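Local coordinates for phenylacetaldehyde dehydrogenase (Burkholderia cenocepacia, PDB 4O5H), which probably catalyses the NAD+-dependent oxidation of phenylacetaldehyde to phenylacetate, as a member of the aldehyde dehydrogenase family, at residues V178-P183 with A192-P197; F186-A191 with L218-L223; A323-K328 with G332-V337. All coordinates share one frame; numbering follows the deposited sequence.

Contact 1 of 3, residues V178-P183 with A192-P197; sequences VGAIIP and AWKIAP
Lys194 carries the helix side of this contact, meeting Ala180 and Ile182 of the strand end. The helix reaches it after Ala192, whose methyl packs on Phe139 of helix 124-145, on the helix side that does not meet the strand. At Lys194 the CA–CB bond points at the strand, and CB comes to 3.8 Å from CB of Ala180; a bare methyl here lets the two backbones approach until their CA atoms are 6.4 Å apart. CG leaves on the side of the backbone N (chi1 -54°) and the chain then folds at chi2 (-65°), which lays it obliquely across the strand's face. Its methylenes pass CG2 of Ile182, CG at 3.6 Å and CE at 3.7 Å, the two side chains running in opposite directions. Ile182 offers that branch because its CG1 sits between N and the carbonyl carbon (chi1 56°). At the chain's end NZ forms a salt bridge with Glu491 and a hydrogen bond to Thr260 of the adjacent strand 256-260. One residue on, Ile195 turns to Leu207 of strand 204-208, which Ala180 and Ile182 also touch. At Pro197, which has no N-H to give to the turn before, the helix kinks. The lysine therefore serves two environments: its stem is packed as a hydrocarbon between helix and sheet, while its buried amino group is held by polar partners.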
loop_
_atom_site.group_PDB
_atom_site.type_symbol
_atom_site.label_atom_id
_atom_site.label_comp_id
_atom_site.label_asym_id
_atom_site.label_seq_id
_atom_site.Cartn_x
_atom_site.Cartn_y
_atom_site.Cartn_z
ATOM N N VAL A 178 3.829 -13.526 -5.399
ATOM C CA VAL A 178 4.534 -12.257 -5.367
ATOM C C VAL A 178 5.480 -12.169 -6.539
ATOM O O VAL A 178 6.340 -13.048 -6.730
ATOM C CB VAL A 178 5.328 -12.122 -4.061
ATOM C CG1 VAL A 178 6.107 -10.816 -4.016
ATOM C CG2 VAL A 178 4.395 -12.216 -2.855
ATOM N N GLY A 179 5.345 -11.116 -7.327
ATOM C CA GLY A 179 6.357 -10.751 -8.291
ATOM C C GLY A 179 7.351 -9.761 -7.652
ATOM O O GLY A 179 6.949 -8.733 -7.071
ATOM N N ALA A 180 8.627 -10.085 -7.703
ATOM C CA ALA A 180 9.664 -9.262 -7.076
ATOM C C ALA A 180 10.699 -8.838 -8.110
ATOM O O ALA A 180 11.279 -9.693 -8.802
ATOM C CB ALA A 180 10.347 -10.045 -5.972
ATOM N N ILE A 181 10.910 -7.530 -8.223
ATOM C CA ILE A 181 11.809 -6.958 -9.207
ATOM C C ILE A 181 12.804 -6.172 -8.412
ATOM O O ILE A 181 12.449 -5.275 -7.650
ATOM C CB ILE A 181 11.075 -6.011 -10.171
ATOM C CG1 ILE A 181 10.083 -6.815 -11.012
ATOM C CG2 ILE A 181 12.074 -5.256 -11.074
ATOM C CD1 ILE A 181 9.137 -5.952 -11.825
ATOM N N ILE A 182 14.072 -6.477 -8.621
ATOM C CA ILE A 182 15.103 -5.852 -7.837
ATOM C C ILE A 182 16.242 -5.229 -8.625
ATOM O O ILE A 182 16.512 -5.592 -9.779
ATOM C CB ILE A 182 15.674 -6.846 -6.851
ATOM C CG1 ILE A 182 16.184 -8.056 -7.552
ATOM C CG2 ILE A 182 14.617 -7.217 -5.805
ATOM C CD1 ILE A 182 17.021 -8.856 -6.617
ATOM N N PRO A 183 16.891 -4.243 -8.001
ATOM C CA PRO A 183 17.950 -3.507 -8.667
ATOM C C PRO A 183 19.285 -4.226 -8.565
ATOM O O PRO A 183 19.385 -5.307 -8.001
ATOM C CB PRO A 183 17.947 -2.167 -7.921
ATOM C CG PRO A 183 17.620 -2.548 -6.554
ATOM C CD PRO A 183 16.721 -3.770 -6.636
ATOM N N ALA A 192 17.087 -11.427 -1.086
ATOM C CA ALA A 192 16.715 -11.950 0.225
ATOM C C ALA A 192 15.608 -11.118 0.863
ATOM O O ALA A 192 14.641 -11.672 1.412
ATOM C CB ALA A 192 17.917 -12.013 1.135
ATOM N N TRP A 193 15.738 -9.797 0.799
ATOM C CA TRP A 193 14.712 -8.946 1.380
ATOM C C TRP A 193 13.324 -9.207 0.783
ATOM O O TRP A 193 12.348 -9.104 1.493
ATOM C CB TRP A 193 15.028 -7.497 1.171
ATOM C CG TRP A 193 16.111 -7.000 2.003
ATOM C CD1 TRP A 193 16.915 -7.697 2.839
ATOM C CD2 TRP A 193 16.551 -5.671 2.047
ATOM N NE1 TRP A 193 17.835 -6.874 3.404
ATOM C CE2 TRP A 193 17.614 -5.611 2.950
ATOM C CE3 TRP A 193 16.079 -4.483 1.468
ATOM C CZ2 TRP A 193 18.260 -4.419 3.264
ATOM C CZ3 TRP A 193 16.705 -3.288 1.782
ATOM C CH2 TRP A 193 17.807 -3.274 2.662
ATOM N N LYS A 194 13.238 -9.537 -0.488
ATOM C CA LYS A 194 11.930 -9.778 -1.122
ATOM C C LYS A 194 11.468 -11.197 -0.911
ATOM O O LYS A 194 10.285 -11.456 -0.778
ATOM C CB LYS A 194 11.983 -9.577 -2.630
ATOM C CG LYS A 194 12.512 -8.251 -3.125
ATOM C CD LYS A 194 11.652 -7.100 -2.762
ATOM C CE LYS A 194 11.928 -5.918 -3.684
ATOM N NZ LYS A 194 11.725 -4.668 -2.911
ATOM N N ILE A 195 12.376 -12.144 -0.989
ATOM C CA ILE A 195 11.978 -13.562 -0.950
ATOM C C ILE A 195 11.670 -14.014 0.493
ATOM O O ILE A 195 10.728 -14.749 0.707
ATOM C CB ILE A 195 13.092 -14.455 -1.558
ATOM C CG1 ILE A 195 13.218 -14.181 -3.057
ATOM C CG2 ILE A 195 12.819 -15.941 -1.324
ATOM C CD1 ILE A 195 14.448 -14.835 -3.672
ATOM N N ALA A 196 12.487 -13.578 1.468
ATOM C CA ALA A 196 12.374 -14.144 2.814
ATOM C C ALA A 196 10.988 -13.928 3.455
ATOM O O ALA A 196 10.399 -14.862 3.965
ATOM C CB ALA A 196 13.493 -13.699 3.721
ATOM N N PRO A 197 10.438 -12.717 3.366
ATOM C CA PRO A 197 9.134 -12.522 3.983
ATOM C C PRO A 197 8.047 -13.289 3.273
ATOM O O PRO A 197 7.066 -13.694 3.902
ATOM C CB PRO A 197 8.880 -11.016 3.860
ATOM C CG PRO A 197 10.154 -10.395 3.445
ATOM C CD PRO A 197 11.049 -11.471 2.904
#

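Contact 2 of 3, residues F186-A191 with L218-L223; sequences FPLLMA and LRLGEL
In both Leu188 and Leu220 CG stands opposite the backbone N (chi1 -179° and 177°), and with like second torsions each extends a branch into the seam between two helices. CD1 of Leu188 lies 4.0 Å from CD2 of Leu220 and equally 4.0 Å from its CB, so one methyl rests against both root and tip of the facing leucine, whose side chain it crosses at a slant. Ala191, one turn further along the same helix face, adds its CB at 4.2 Å from Leu220 CD2. Leucine suits the two reaching positions, because the CA atoms of Leu188 and Leu220 are 7.8 Å apart; alanine suits the third, where its CB already points at the other helix. Away from this seam Arg219 NH1 pairs with Glu222 OE1 at 2.8 Å, a salt bridge whose hydrogen bond is weak, its N-H angle only 124°. Glu111 also bridges to Arg219 NE, and Lys29 to Glu222 OE2. Ile105 of helix 91-107 also meets Leu220, and Val132 and Ala135 of helix 124-145 meet Leu188. Helices 187-201 and 215-227 follow successive parallel strands, 166-181 and 204-208, and their apolar packing is that of neighbouring helices in a Rossmann-type alpha/beta domain, the dinucleotide-binding fold of aldehyde dehydrogenases.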
loop_
_atom_site.group_PDB
_atom_site.type_symbol
_atom_site.label_atom_id
_atom_site.label_comp_id
_atom_site.label_asym_id
_atom_site.label_seq_id
_atom_site.Cartn_x
_atom_site.Cartn_y
_atom_site.Cartn_z
ATOM N N PHE A 186 22.619 -4.081 -4.763
ATOM C CA PHE A 186 22.811 -5.120 -3.725
ATOM C C PHE A 186 22.039 -6.380 -4.210
ATOM O O PHE A 186 20.960 -6.715 -3.672
ATOM C CB PHE A 186 22.248 -4.673 -2.383
ATOM C CG PHE A 186 22.913 -3.452 -1.776
ATOM C CD1 PHE A 186 23.979 -3.594 -0.946
ATOM C CD2 PHE A 186 22.444 -2.187 -2.030
ATOM C CE1 PHE A 186 24.590 -2.503 -0.359
ATOM C CE2 PHE A 186 23.063 -1.060 -1.458
ATOM C CZ PHE A 186 24.138 -1.235 -0.603
ATOM N N PRO A 187 22.555 -7.051 -5.237
ATOM C CA PRO A 187 21.749 -8.104 -5.887
ATOM C C PRO A 187 21.298 -9.233 -4.966
ATOM O O PRO A 187 20.107 -9.448 -4.842
ATOM C CB PRO A 187 22.652 -8.622 -6.979
ATOM C CG PRO A 187 23.651 -7.520 -7.224
ATOM C CD PRO A 187 23.857 -6.861 -5.898
ATOM N N LEU A 188 22.208 -9.876 -4.256
ATOM C CA LEU A 188 21.811 -10.943 -3.358
ATOM C C LEU A 188 20.980 -10.444 -2.176
ATOM O O LEU A 188 19.990 -11.067 -1.797
ATOM C CB LEU A 188 23.047 -11.701 -2.867
ATOM C CG LEU A 188 22.740 -12.861 -1.932
ATOM C CD1 LEU A 188 22.000 -14.013 -2.636
ATOM C CD2 LEU A 188 24.034 -13.378 -1.323
ATOM N N LEU A 189 21.412 -9.363 -1.556
ATOM C CA LEU A 189 20.756 -8.879 -0.362
ATOM C C LEU A 189 19.293 -8.454 -0.653
ATOM O O LEU A 189 18.382 -8.802 0.120
ATOM C CB LEU A 189 21.533 -7.730 0.218
ATOM C CG LEU A 189 21.008 -7.106 1.524
ATOM C CD1 LEU A 189 20.976 -8.136 2.626
ATOM C CD2 LEU A 189 21.863 -5.922 1.924
ATOM N N MET A 190 19.075 -7.765 -1.772
ATOM C CA MET A 190 17.741 -7.323 -2.136
ATOM C C MET A 190 16.867 -8.529 -2.490
ATOM O O MET A 190 15.664 -8.533 -2.210
ATOM C CB MET A 190 17.783 -6.316 -3.318
ATOM C CG MET A 190 18.372 -4.900 -3.137
ATOM S SD MET A 190 17.655 -4.006 -1.783
ATOM C CE MET A 190 18.655 -4.613 -0.407
ATOM N N ALA A 191 17.449 -9.564 -3.092
ATOM C CA ALA A 191 16.709 -10.792 -3.381
ATOM C C ALA A 191 16.208 -11.389 -2.075
ATOM O O ALA A 191 15.049 -11.830 -1.970
ATOM C CB ALA A 191 17.590 -11.797 -4.127
ATOM N N LEU A 218 20.826 -16.514 -9.348
ATOM C CA LEU A 218 20.850 -17.855 -9.880
ATOM C C LEU A 218 21.516 -18.808 -8.887
ATOM O O LEU A 218 21.011 -19.895 -8.697
ATOM C CB LEU A 218 21.519 -17.933 -11.267
ATOM C CG LEU A 218 20.748 -17.124 -12.349
ATOM C CD1 LEU A 218 21.471 -17.189 -13.665
ATOM C CD2 LEU A 218 19.319 -17.643 -12.519
ATOM N N ARG A 219 22.607 -18.408 -8.259
ATOM C CA ARG A 219 23.268 -19.299 -7.299
ATOM C C ARG A 219 22.376 -19.501 -6.085
ATOM O O ARG A 219 22.278 -20.596 -5.580
ATOM C CB ARG A 219 24.659 -18.767 -6.904
ATOM C CG ARG A 219 25.444 -19.702 -5.985
ATOM C CD ARG A 219 25.869 -20.991 -6.658
ATOM N NE ARG A 219 26.779 -21.718 -5.749
ATOM C CZ ARG A 219 26.494 -22.835 -5.098
ATOM N NH1 ARG A 219 25.348 -23.484 -5.288
ATOM N NH2 ARG A 219 27.371 -23.308 -4.246
ATOM N N LEU A 220 21.678 -18.465 -5.671
ATOM C CA LEU A 220 20.725 -18.555 -4.580
ATOM C C LEU A 220 19.594 -19.533 -4.926
ATOM O O LEU A 220 19.203 -20.308 -4.100
ATOM C CB LEU A 220 20.129 -17.188 -4.244
ATOM C CG LEU A 220 19.057 -17.167 -3.151
ATOM C CD1 LEU A 220 19.611 -17.552 -1.791
ATOM C CD2 LEU A 220 18.460 -15.798 -3.089
ATOM N N GLY A 221 19.159 -19.549 -6.168
ATOM C CA GLY A 221 18.218 -20.593 -6.669
ATOM C C GLY A 221 18.668 -22.008 -6.418
ATOM O O GLY A 221 17.899 -22.827 -5.966
ATOM N N GLU A 222 19.951 -22.275 -6.667
ATOM C CA GLU A 222 20.559 -23.576 -6.372
ATOM C C GLU A 222 20.462 -23.885 -4.867
ATOM O O GLU A 222 20.110 -25.019 -4.482
ATOM C CB GLU A 222 22.008 -23.613 -6.820
ATOM C CG GLU A 222 22.178 -23.398 -8.338
ATOM C CD GLU A 222 23.612 -23.542 -8.799
ATOM O OE1 GLU A 222 24.491 -23.817 -7.969
ATOM O OE2 GLU A 222 23.874 -23.385 -10.014
ATOM N N LEU A 223 20.755 -22.891 -4.020
ATOM C CA LEU A 223 20.731 -23.106 -2.579
ATOM C C LEU A 223 19.277 -23.343 -2.094
ATOM O O LEU A 223 19.034 -24.123 -1.178
ATOM C CB LEU A 223 21.399 -21.912 -1.835
ATOM C CG LEU A 223 22.880 -21.652 -2.193
ATOM C CD1 LEU A 223 23.418 -20.482 -1.401
ATOM C CD2 LEU A 223 23.751 -22.865 -1.940
#

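Contact 3 of 3, residues A323-K328 with G332-V337; sequences AYIHSK and GVIERV
CD1 of Ile325 is the point where strand and helix meet: it lies 3.9 Å from CG1 of Val333 and 4.1 Å from CD1 of Ile334, touching two consecutive helix residues with one methyl. The long branch of Ile325 leaves beside its backbone N (chi1 -58°) and runs out nearly extended, which spans the 7.9 Å between the CA atoms of Ile325 and Val333. Val333 already points at the strand and needs only a short branch; Ile334 sets out along the flank, and its longer chain brings CD1 back to the contact.

Around this apolar centre lie polar groups of the turn and of the first part of the helix. A water accepts from Gly332 N at 2.8 Å and donates weakly to Lys328 O at 3.4 Å, linking the two segments near the start of the helix. The turn is fastened to the strand end by His326, whose ND1 accepts from Lys328 N at 3.0 Å (157°), the donor tilted somewhat from the ring plane; ND1 therefore acts here as the unprotonated nitrogen. Gly332 O receives both Arg336 N, in the ordinary helical bond, and Arg336 NH1 at 3.0 Å (163°). They approach from opposite faces of the carbonyl, NH1 from well above its plane, and the absence of a side chain on Gly332 leaves space for the guanidinium. Asp299 forms a salt bridge with NE of the same arginine, a second hold on the guanidinium.

The whole is a strand-turn-helix connection, the helix folding back over the sheet of strand 320-326. That strand lies between strands 288-292 and 419-425, with Val292 beside Ile325. Helix 330-343 packs on this sheet through Ile334, against Ala422 and Val402, and on helix 298-310 through Val337, against Ala302 and Val305.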
loop_
_atom_site.group_PDB
_atom_site.type_symbol
_atom_site.label_atom_id
_atom_site.label_comp_id
_atom_site.label_asym_id
_atom_site.label_seq_id
_atom_site.Cartn_x
_atom_site.Cartn_y
_atom_site.Cartn_z
ATOM N N ALA A 323 25.033 17.089 1.848
ATOM C CA ALA A 323 25.499 17.355 3.189
ATOM C C ALA A 323 25.232 18.810 3.523
ATOM O O ALA A 323 25.639 19.708 2.799
ATOM C CB ALA A 323 26.964 17.027 3.330
ATOM N N TYR A 324 24.503 19.033 4.611
ATOM C CA TYR A 324 24.258 20.362 5.129
ATOM C C TYR A 324 24.991 20.439 6.457
ATOM O O TYR A 324 24.638 19.762 7.423
ATOM C CB TYR A 324 22.752 20.599 5.277
ATOM C CG TYR A 324 22.049 20.567 3.947
ATOM C CD1 TYR A 324 22.188 21.613 3.041
ATOM C CD2 TYR A 324 21.296 19.454 3.556
ATOM C CE1 TYR A 324 21.554 21.565 1.807
ATOM C CE2 TYR A 324 20.675 19.393 2.337
ATOM C CZ TYR A 324 20.803 20.437 1.452
ATOM O OH TYR A 324 20.202 20.382 0.236
ATOM N N ILE A 325 25.998 21.305 6.512
ATOM C CA ILE A 325 26.887 21.366 7.650
ATOM C C ILE A 325 26.885 22.774 8.236
ATOM O O ILE A 325 26.985 23.753 7.508
ATOM C CB ILE A 325 28.326 21.043 7.233
ATOM C CG1 ILE A 325 28.374 19.659 6.590
ATOM C CG2 ILE A 325 29.260 21.133 8.422
ATOM C CD1 ILE A 325 29.551 19.509 5.630
ATOM N N HIS A 326 26.713 22.852 9.551
ATOM C CA HIS A 326 26.596 24.119 10.189
ATOM C C HIS A 326 27.815 24.987 9.830
ATOM O O HIS A 326 28.948 24.511 9.828
ATOM C CB HIS A 326 26.448 23.935 11.700
ATOM C CG HIS A 326 26.109 25.199 12.413
ATOM N ND1 HIS A 326 27.047 26.169 12.663
ATOM C CD2 HIS A 326 24.937 25.681 12.885
ATOM C CE1 HIS A 326 26.483 27.191 13.274
ATOM N NE2 HIS A 326 25.201 26.920 13.418
ATOM N N SER A 327 27.559 26.263 9.575
ATOM C CA SER A 327 28.588 27.190 9.133
ATOM C C SER A 327 29.793 27.314 10.082
ATOM O O SER A 327 30.911 27.512 9.619
ATOM C CB SER A 327 27.979 28.585 8.888
ATOM O OG SER A 327 27.310 29.071 10.043
ATOM N N LYS A 328 29.595 27.192 11.384
ATOM C CA LYS A 328 30.731 27.185 12.327
ATOM C C LYS A 328 31.733 26.062 12.046
ATOM O O LYS A 328 32.923 26.245 12.297
ATOM C CB LYS A 328 30.292 27.190 13.815
ATOM N N GLY A 332 36.088 23.142 8.109
ATOM C CA GLY A 332 36.855 22.038 8.682
ATOM C C GLY A 332 36.318 20.661 8.298
ATOM O O GLY A 332 37.088 19.743 7.995
ATOM N N VAL A 333 35.008 20.500 8.311
ATOM C CA VAL A 333 34.441 19.211 7.918
ATOM C C VAL A 333 34.709 18.905 6.423
ATOM O O VAL A 333 35.216 17.841 6.079
ATOM C CB VAL A 333 32.954 19.132 8.246
ATOM C CG1 VAL A 333 32.347 17.848 7.702
ATOM C CG2 VAL A 333 32.744 19.173 9.754
ATOM N N ILE A 334 34.428 19.857 5.550
ATOM C CA ILE A 334 34.581 19.642 4.137
ATOM C C ILE A 334 36.049 19.433 3.723
ATOM O O ILE A 334 36.365 18.583 2.861
ATOM C CB ILE A 334 33.875 20.765 3.326
ATOM C CG1 ILE A 334 33.253 20.213 2.081
ATOM C CG2 ILE A 334 34.855 21.849 2.917
ATOM C CD1 ILE A 334 32.101 19.266 2.382
ATOM N N GLU A 335 36.953 20.182 4.331
ATOM C CA GLU A 335 38.368 19.987 4.080
ATOM C C GLU A 335 38.726 18.537 4.384
ATOM O O GLU A 335 39.344 17.864 3.567
ATOM C CB GLU A 335 39.139 20.956 4.916
ATOM C CG GLU A 335 40.656 20.838 4.902
ATOM C CD GLU A 335 41.296 21.357 6.201
ATOM O OE1 GLU A 335 41.303 20.677 7.271
ATOM O OE2 GLU A 335 41.802 22.481 6.146
ATOM N N ARG A 336 38.268 18.046 5.521
ATOM C CA ARG A 336 38.530 16.665 5.905
ATOM C C ARG A 336 37.869 15.646 4.968
ATOM O O ARG A 336 38.481 14.636 4.635
ATOM C CB ARG A 336 38.095 16.398 7.339
ATOM C CG ARG A 336 38.970 17.071 8.386
ATOM C CD ARG A 336 38.242 17.064 9.725
ATOM N NE ARG A 336 39.095 17.477 10.824
ATOM C CZ ARG A 336 39.406 18.738 11.091
ATOM N NH1 ARG A 336 38.944 19.740 10.337
ATOM N NH2 ARG A 336 40.195 19.013 12.119
ATOM N N VAL A 337 36.624 15.907 4.571
ATOM C CA VAL A 337 35.904 14.988 3.642
ATOM C C VAL A 337 36.604 14.883 2.278
ATOM O O VAL A 337 36.767 13.809 1.736
ATOM C CB VAL A 337 34.448 15.454 3.450
ATOM C CG1 VAL A 337 33.793 14.720 2.313
ATOM C CG2 VAL A 337 33.652 15.299 4.752
HETATM O O HOH W 1 35.117 25.039 9.962
#

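Overall arrangement
Contacts 1 and 2 share helix 187-201 and touch one another, Ile182 CD1 lying 3.6 Å from Pro187 O; their centres are about 10 Å apart. From this helix contact 1 faces the sheet and contact 2 the neighbouring helix alongside it, and chemistry follows: a lysine with its amino group bonded deep inside in the first, plain leucine and alanine packing in the second. Contact 3 belongs to the other large sheet, its centre about 29 Å from that of the chain and about 38 Å from the centre of contact 1. It too is apolar at heart, but nearer the periphery its surroundings include a water and partly exposed polar residues of the turn between strand 320-326 and helix 330-343.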